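PDB 3T4W: mandelate racemase/muconate lactonizing enzyme family protein, which probably acts as a lyase on a carboxylate substrate, by an enolase-superfamily type of reaction. Local coordinates for residues 164-169 and 207-212; 181-186 and 358-363. One frame throughout, in Å; residues are numbered along the deposited sequence.

Interaction 1. Residues 164-169 and 207-212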
ATOM      1  N   PHE A 164      -7.331  23.078  41.838  1.00 28.55           N
ATOM      2  CA  PHE A 164      -6.252  23.293  40.878  1.00 24.37           C
ATOM      3  C   PHE A 164      -6.394  22.487  39.592  1.00 23.00           C
ATOM      4  O   PHE A 164      -6.187  23.014  38.498  1.00 23.42           O
ATOM      5  CB  PHE A 164      -4.903  22.987  41.525  1.00 24.74           C
ATOM      6  CG  PHE A 164      -3.737  23.082  40.578  1.00 23.11           C
ATOM      7  CD1 PHE A 164      -3.168  24.308  40.278  1.00 21.63           C
ATOM      8  CD2 PHE A 164      -3.200  21.944  40.004  1.00 19.78           C
ATOM      9  CE1 PHE A 164      -2.090  24.393  39.417  1.00 20.56           C
ATOM     10  CE2 PHE A 164      -2.123  22.027  39.146  1.00 20.45           C
ATOM     11  CZ  PHE A 164      -1.568  23.250  38.850  1.00 19.38           C
ATOM     12  N   TRP A 165      -6.755  21.217  39.722  1.00 19.25           N
ATOM     13  CA  TRP A 165      -6.693  20.305  38.586  1.00 24.07           C
ATOM     14  C   TRP A 165      -7.745  20.534  37.490  1.00 23.72           C
ATOM     15  O   TRP A 165      -7.596  20.040  36.371  1.00 22.47           O
ATOM     16  CB  TRP A 165      -6.680  18.850  39.062  1.00 22.18           C
ATOM     17  CG  TRP A 165      -5.575  18.557  40.037  1.00 21.80           C
ATOM     18  CD1 TRP A 165      -5.698  18.374  41.384  1.00 28.85           C
ATOM     19  CD2 TRP A 165      -4.177  18.418  39.741  1.00 25.52           C
ATOM     20  NE1 TRP A 165      -4.465  18.126  41.946  1.00 29.90           N
ATOM     21  CE2 TRP A 165      -3.515  18.146  40.959  1.00 24.74           C
ATOM     22  CE3 TRP A 165      -3.420  18.493  38.564  1.00 23.94           C
ATOM     23  CZ2 TRP A 165      -2.139  17.951  41.036  1.00 26.19           C
ATOM     24  CZ3 TRP A 165      -2.048  18.297  38.642  1.00 26.38           C
ATOM     25  CH2 TRP A 165      -1.423  18.030  39.870  1.00 28.11           C
ATOM     26  N   THR A 166      -8.796  21.287  37.797  1.00 21.33           N
ATOM     27  CA  THR A 166      -9.763  21.667  36.769  1.00 23.66           C
ATOM     28  C   THR A 166      -9.761  23.174  36.544  1.00 25.07           C
ATOM     29  O   THR A 166     -10.767  23.753  36.115  1.00 21.88           O
ATOM     30  CB  THR A 166     -11.193  21.241  37.130  1.00 22.13           C
ATOM     31  OG1 THR A 166     -11.595  21.893  38.340  1.00 23.19           O
ATOM     32  CG2 THR A 166     -11.277  19.733  37.305  1.00 22.30           C
ATOM     33  N   SER A 167      -8.623  23.803  36.828  1.00 20.56           N
ATOM     34  CA  SER A 167      -8.520  25.259  36.796  1.00 18.87           C
ATOM     35  C   SER A 167      -7.511  25.751  35.761  1.00 16.79           C
ATOM     36  O   SER A 167      -6.304  25.633  35.956  1.00 16.30           O
ATOM     37  CB  SER A 167      -8.154  25.789  38.190  1.00 19.33           C
ATOM     38  OG  SER A 167      -7.767  27.151  38.159  1.00 18.24           O
ATOM     39  N   PRO A 168      -8.008  26.308  34.649  1.00 22.13           N
ATOM     40  CA  PRO A 168      -7.125  26.942  33.664  1.00 17.13           C
ATOM     41  C   PRO A 168      -6.360  28.099  34.297  1.00 18.62           C
ATOM     42  O   PRO A 168      -5.172  28.285  34.016  1.00 16.90           O
ATOM     43  CB  PRO A 168      -8.102  27.471  32.611  1.00 17.03           C
ATOM     44  CG  PRO A 168      -9.314  26.614  32.756  1.00 15.57           C
ATOM     45  CD  PRO A 168      -9.418  26.333  34.224  1.00 19.55           C
ATOM     46  N   GLU A 169      -7.027  28.854  35.166  1.00 19.24           N
ATOM     47  CA  GLU A 169      -6.401  30.015  35.803  1.00 20.79           C
ATOM     48  C   GLU A 169      -5.184  29.674  36.677  1.00 18.32           C
ATOM     49  O   GLU A 169      -4.137  30.318  36.579  1.00 16.19           O
ATOM     50  CB  GLU A 169      -7.430  30.807  36.604  1.00 19.57           C
ATOM     51  CG  GLU A 169      -6.895  32.105  37.170  1.00 19.92           C
ATOM     52  CD  GLU A 169      -7.989  32.959  37.779  1.00 20.93           C
ATOM     53  OE1 GLU A 169      -8.901  33.386  37.038  1.00 19.23           O
ATOM     54  OE2 GLU A 169      -7.932  33.205  39.001  1.00 23.52           O
ATOM     55  N   ILE A 207     -13.455  18.607  26.203  1.00 14.35           N
ATOM     56  CA  ILE A 207     -12.838  19.346  25.116  1.00 13.91           C
ATOM     57  C   ILE A 207     -12.754  20.823  25.481  1.00 16.75           C
ATOM     58  O   ILE A 207     -11.717  21.453  25.297  1.00 17.22           O
ATOM     59  CB  ILE A 207     -13.632  19.181  23.811  1.00 17.32           C
ATOM     60  CG1 ILE A 207     -13.526  17.737  23.303  1.00 12.76           C
ATOM     61  CG2 ILE A 207     -13.160  20.192  22.766  1.00 14.10           C
ATOM     62  CD1 ILE A 207     -14.218  17.500  21.964  1.00 14.67           C
ATOM     63  N   SER A 208     -13.844  21.365  26.023  1.00 17.70           N
ATOM     64  CA  SER A 208     -13.873  22.770  26.419  1.00 16.14           C
ATOM     65  C   SER A 208     -12.821  23.081  27.467  1.00 15.27           C
ATOM     66  O   SER A 208     -12.101  24.071  27.357  1.00 18.19           O
ATOM     67  CB  SER A 208     -15.257  23.171  26.940  1.00 19.64           C
ATOM     68  OG  SER A 208     -16.206  23.229  25.889  1.00 24.36           O
ATOM     69  N   GLN A 209     -12.730  22.242  28.491  1.00 15.30           N
ATOM     70  CA  GLN A 209     -11.753  22.481  29.541  1.00 18.79           C
ATOM     71  C   GLN A 209     -10.339  22.422  28.961  1.00 16.09           C
ATOM     72  O   GLN A 209      -9.463  23.199  29.344  1.00 15.48           O
ATOM     73  CB  GLN A 209     -11.929  21.494  30.699  1.00 19.38           C
ATOM     74  CG  GLN A 209     -11.188  21.905  31.964  1.00 22.05           C
ATOM     75  CD  GLN A 209     -11.986  21.644  33.236  1.00 29.00           C
ATOM     76  OE1 GLN A 209     -11.898  22.402  34.204  1.00 30.31           O
ATOM     77  NE2 GLN A 209     -12.774  20.573  33.234  1.00 31.66           N
ATOM     78  N   SER A 210     -10.132  21.513  28.013  1.00 17.05           N
ATOM     79  CA  SER A 210      -8.831  21.352  27.373  1.00 16.59           C
ATOM     80  C   SER A 210      -8.423  22.616  26.623  1.00 14.66           C
ATOM     81  O   SER A 210      -7.332  23.150  26.823  1.00 12.00           O
ATOM     82  CB  SER A 210      -8.844  20.147  26.430  1.00 12.15           C
ATOM     83  OG  SER A 210      -8.967  18.939  27.160  1.00 12.67           O
ATOM     84  N   VAL A 211      -9.315  23.092  25.764  1.00 14.58           N
ATOM     85  CA  VAL A 211      -9.075  24.298  24.987  1.00 12.81           C
ATOM     86  C   VAL A 211      -8.827  25.504  25.892  1.00 14.50           C
ATOM     87  O   VAL A 211      -8.014  26.370  25.574  1.00 17.88           O
ATOM     88  CB  VAL A 211     -10.261  24.567  24.023  1.00 16.38           C
ATOM     89  CG1 VAL A 211     -10.230  25.999  23.480  1.00 11.01           C
ATOM     90  CG2 VAL A 211     -10.274  23.522  22.889  1.00 11.44           C
ATOM     91  N   ALA A 212      -9.517  25.546  27.028  1.00 13.68           N
ATOM     92  CA  ALA A 212      -9.405  26.667  27.955  1.00 12.35           C
ATOM     93  C   ALA A 212      -8.071  26.645  28.694  1.00 15.77           C
ATOM     94  O   ALA A 212      -7.480  27.694  28.952  1.00 15.56           O
ATOM     95  CB  ALA A 212     -10.564  26.659  28.939  1.00 12.08           C
TER
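Q209 swings CG to the side opposite its own amide N (chi1 -165°), and a bend at the next bond (chi2 140°) carries its amide away from helix 204-221 and against T166. The two side chains cross obliquely. The end of Q209 arrives next to the T166 backbone, where its atom modelled as OE1, an identity in doubt, stands 2.6 Å from O of T166. The amide has probably been built the wrong way round; turned over, it may present its nitrogen to that carbonyl as a hydrogen-bond donor. The hydroxyl of T166 is turned back on the chain just before it: chi1 of 62° places OG1 between the backbone N and the carbonyl carbon, with a weak hydrogen bond to O of A163.

Packing around an enolase-type barrel often joins one outer helix to the next, and this contact is an example. Helix 168-180 precedes strand 185-188 and helix 204-221 follows it, so they are successive outer helices of the beta/alpha barrel, meeting here near the start of the first. S167 occupies the N-cap of that helix, its OG bonded to N of M170, and its own N reaches back to O of F164 at 3.1 Å.

One residue on, P168 supplies the packing half of the contact. Its CB lies 3.7 Å from the carbonyl O of A212, while the apolar pair is CG of P168 against the methyl CB of A212 at 4.0 Å. The same proline ring also touches F213 and A216, extending the packing along helix 204-221. On that helix S208 OG bonds to D223 OD2 of the second subunit, which places this surface contact close to a subunit interface.

Interaction 2. Residues 181-186 and 358-363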
ATOM      1  N   ARG A 181      11.452  29.941  36.578  1.00 20.57           N
ATOM      2  CA  ARG A 181      12.447  29.047  37.151  1.00 18.74           C
ATOM      3  C   ARG A 181      13.346  28.413  36.091  1.00 19.29           C
ATOM      4  O   ARG A 181      14.179  27.562  36.406  1.00 19.38           O
ATOM      5  CB  ARG A 181      11.769  27.977  38.003  1.00 18.56           C
ATOM      6  CG  ARG A 181      11.261  28.496  39.344  1.00 21.60           C
ATOM      7  CD  ARG A 181      10.208  27.566  39.906  1.00 21.49           C
ATOM      8  NE  ARG A 181      10.580  26.177  39.678  1.00 22.15           N
ATOM      9  CZ  ARG A 181       9.718  25.169  39.668  1.00 28.66           C
ATOM     10  NH1 ARG A 181      10.144  23.929  39.452  1.00 28.98           N
ATOM     11  NH2 ARG A 181       8.428  25.401  39.871  1.00 27.39           N
ATOM     12  N   GLY A 182      13.167  28.828  34.836  1.00 18.74           N
ATOM     13  CA  GLY A 182      14.040  28.407  33.752  1.00 15.25           C
ATOM     14  C   GLY A 182      13.475  27.374  32.790  1.00 19.25           C
ATOM     15  O   GLY A 182      13.997  27.192  31.686  1.00 17.69           O
ATOM     16  N   TYR A 183      12.414  26.688  33.203  1.00 18.00           N
ATOM     17  CA  TYR A 183      11.804  25.667  32.359  1.00 14.45           C
ATOM     18  C   TYR A 183      11.332  26.257  31.044  1.00 16.45           C
ATOM     19  O   TYR A 183      10.713  27.319  31.011  1.00 17.53           O
ATOM     20  CB  TYR A 183      10.646  24.988  33.079  1.00 14.14           C
ATOM     21  CG  TYR A 183      11.099  23.933  34.061  1.00 15.36           C
ATOM     22  CD1 TYR A 183      11.421  22.649  33.629  1.00 13.20           C
ATOM     23  CD2 TYR A 183      11.217  24.223  35.414  1.00 15.10           C
ATOM     24  CE1 TYR A 183      11.836  21.678  34.522  1.00 13.89           C
ATOM     25  CE2 TYR A 183      11.637  23.262  36.316  1.00 18.70           C
ATOM     26  CZ  TYR A 183      11.943  21.990  35.865  1.00 17.08           C
ATOM     27  OH  TYR A 183      12.357  21.030  36.760  1.00 18.62           O
ATOM     28  N   THR A 184      11.630  25.561  29.957  1.00 15.96           N
ATOM     29  CA  THR A 184      11.263  26.029  28.630  1.00 16.78           C
ATOM     30  C   THR A 184      10.139  25.194  28.023  1.00 16.65           C
ATOM     31  O   THR A 184       9.839  25.327  26.832  1.00 15.85           O
ATOM     32  CB  THR A 184      12.473  25.994  27.697  1.00 17.19           C
ATOM     33  OG1 THR A 184      13.001  24.661  27.648  1.00 13.22           O
ATOM     34  CG2 THR A 184      13.549  26.934  28.211  1.00 17.29           C
ATOM     35  N   ALA A 185       9.540  24.329  28.848  1.00 13.76           N
ATOM     36  CA  ALA A 185       8.414  23.478  28.446  1.00 16.23           C
ATOM     37  C   ALA A 185       7.626  22.971  29.659  1.00 16.01           C
ATOM     38  O   ALA A 185       8.189  22.715  30.717  1.00 13.35           O
ATOM     39  CB  ALA A 185       8.895  22.301  27.611  1.00 15.80           C
ATOM     40  N   ILE A 186       6.320  22.813  29.492  1.00 15.49           N
ATOM     41  CA  ILE A 186       5.465  22.422  30.598  1.00 15.02           C
ATOM     42  C   ILE A 186       4.359  21.495  30.102  1.00 17.94           C
ATOM     43  O   ILE A 186       3.835  21.684  29.003  1.00 15.23           O
ATOM     44  CB  ILE A 186       4.836  23.652  31.269  1.00 15.26           C
ATOM     45  CG1 ILE A 186       4.168  24.540  30.220  1.00 16.12           C
ATOM     46  CG2 ILE A 186       5.886  24.444  32.017  1.00 13.34           C
ATOM     47  CD1 ILE A 186       3.801  25.898  30.740  1.00 22.23           C
ATOM     48  N   CYS A 358      10.966  15.952  34.256  1.00 16.95           N
ATOM     49  CA  CYS A 358      11.547  16.236  35.561  1.00 14.99           C
ATOM     50  C   CYS A 358      10.478  16.385  36.637  1.00 18.73           C
ATOM     51  O   CYS A 358       9.364  16.843  36.373  1.00 17.50           O
ATOM     52  CB  CYS A 358      12.409  17.495  35.510  1.00 12.61           C
ATOM     53  SG  CYS A 358      13.919  17.327  34.552  1.00 16.70           S
ATOM     54  N   ILE A 359      10.835  15.991  37.854  1.00 17.38           N
ATOM     55  CA  ILE A 359       9.949  16.123  38.996  1.00 17.02           C
ATOM     56  C   ILE A 359      10.758  16.584  40.195  1.00 17.36           C
ATOM     57  O   ILE A 359      11.519  15.807  40.769  1.00 14.81           O
ATOM     58  CB  ILE A 359       9.276  14.788  39.335  1.00 16.74           C
ATOM     59  CG1 ILE A 359       8.610  14.202  38.087  1.00 14.73           C
ATOM     60  CG2 ILE A 359       8.279  14.973  40.472  1.00 19.54           C
ATOM     61  CD1 ILE A 359       7.819  12.946  38.340  1.00 15.13           C
ATOM     62  N   GLU A 360      10.597  17.852  40.563  1.00 16.30           N
ATOM     63  CA  GLU A 360      11.323  18.423  41.692  1.00 15.66           C
ATOM     64  C   GLU A 360      10.498  18.391  42.968  1.00 14.80           C
ATOM     65  O   GLU A 360       9.582  19.185  43.146  1.00 20.59           O
ATOM     66  CB  GLU A 360      11.750  19.866  41.400  1.00 19.29           C
ATOM     67  CG  GLU A 360      12.684  20.019  40.207  1.00 19.12           C
ATOM     68  CD  GLU A 360      13.290  21.408  40.116  1.00 20.86           C
ATOM     69  OE1 GLU A 360      12.942  22.149  39.172  1.00 19.61           O
ATOM     70  OE2 GLU A 360      14.111  21.761  40.995  1.00 25.55           O
ATOM     71  N   THR A 361      10.828  17.462  43.851  1.00 15.95           N
ATOM     72  CA  THR A 361      10.268  17.440  45.191  1.00 18.17           C
ATOM     73  C   THR A 361      11.436  17.283  46.140  1.00 16.52           C
ATOM     74  O   THR A 361      12.459  16.709  45.769  1.00 16.26           O
ATOM     75  CB  THR A 361       9.323  16.248  45.401  1.00 18.65           C
ATOM     76  OG1 THR A 361      10.065  15.033  45.256  1.00 20.94           O
ATOM     77  CG2 THR A 361       8.175  16.267  44.395  1.00 20.72           C
ATOM     78  N   PRO A 362      11.301  17.809  47.365  1.00 18.80           N
ATOM     79  CA  PRO A 362      12.313  17.618  48.412  1.00 18.83           C
ATOM     80  C   PRO A 362      12.745  16.158  48.541  1.00 20.98           C
ATOM     81  O   PRO A 362      13.925  15.890  48.756  1.00 20.09           O
ATOM     82  CB  PRO A 362      11.586  18.070  49.678  1.00 14.82           C
ATOM     83  CG  PRO A 362      10.645  19.119  49.190  1.00 18.35           C
ATOM     84  CD  PRO A 362      10.217  18.705  47.801  1.00 18.70           C
ATOM     85  N   PHE A 363      11.811  15.223  48.393  1.00 18.14           N
ATOM     86  CA  PHE A 363      12.160  13.814  48.552  1.00 19.20           C
ATOM     87  C   PHE A 363      13.069  13.279  47.440  1.00 19.58           C
ATOM     88  O   PHE A 363      14.021  12.541  47.713  1.00 19.00           O
ATOM     89  CB  PHE A 363      10.916  12.933  48.704  1.00 17.86           C
ATOM     90  CG  PHE A 363      11.220  11.567  49.250  1.00 19.43           C
ATOM     91  CD1 PHE A 363      11.712  11.418  50.542  1.00 21.51           C
ATOM     92  CD2 PHE A 363      11.034  10.435  48.476  1.00 18.22           C
ATOM     93  CE1 PHE A 363      12.003  10.167  51.050  1.00 18.15           C
ATOM     94  CE2 PHE A 363      11.324   9.179  48.982  1.00 17.31           C
ATOM     95  CZ  PHE A 363      11.807   9.045  50.268  1.00 17.36           C
TER
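C358 meets Y183 through its CB, which packs at the hydroxyl-bearing edge of the tyrosine ring, 3.7 Å from OH and 4.3 Å from CE1. This is the packing start of a segment whose polar grip comes two residues later. At E360, CG stands anti to the carbonyl carbon (chi1 -61°) and the chain runs on extended, carrying the carboxylate toward Y183, whose side chain comes from the opposite direction. Y183 OH donates to OE1 of E360 at 2.7 Å, meeting that oxygen on its anti side and 29° out of the carboxylate plane.

The same OE1 takes a second, weak hydrogen bond from NH1 of R181 at 3.3 Å, part of a salt bridge with OE1 in the plane of the guanidinium, at its edge, though the planes of the two groups are 66° apart. R181 is shared, since its NH2 pairs with D177 one turn back. These donors sit where a helix gives way to a strand in the enolase-type barrel: G182, with positive phi, closes helix 168-180 in a Schellman motif, and the chain then enters strand 185-188, while C358 hydrogen-bonds through its backbone to Y150 of strand 146-152.

A phenylalanine in place of Y183 removes the hydroxyl and its short bond to E360, which would probably leave the carboxylate with the weaker R181 link and freer to turn. Past E360, T361 takes the N-cap position of helix 362-367, its OG1 also bonded to ND1 of H364.

Helix 168-180 connects the two contacts: its first turn, at P168, belongs to interaction 1, and the residues just past its far end, R181 and G182, to interaction 2. The centres of the contacts are about 21 Å apart and their nearest atoms about 10 Å. Their segments alternate along the chain. Interaction 1 joins neighbouring outer helices at the surface, whereas interaction 2, partly buried, ties the helix-to-strand turn to the chain leaving strand 356-358. In this superfamily the active site lies at the carboxyl ends of the barrel strands, and each contact includes chain that follows one, 164-169 after 146-152 and 358-363 after 356-358; the site itself is not defined here, so its relation to them stays open.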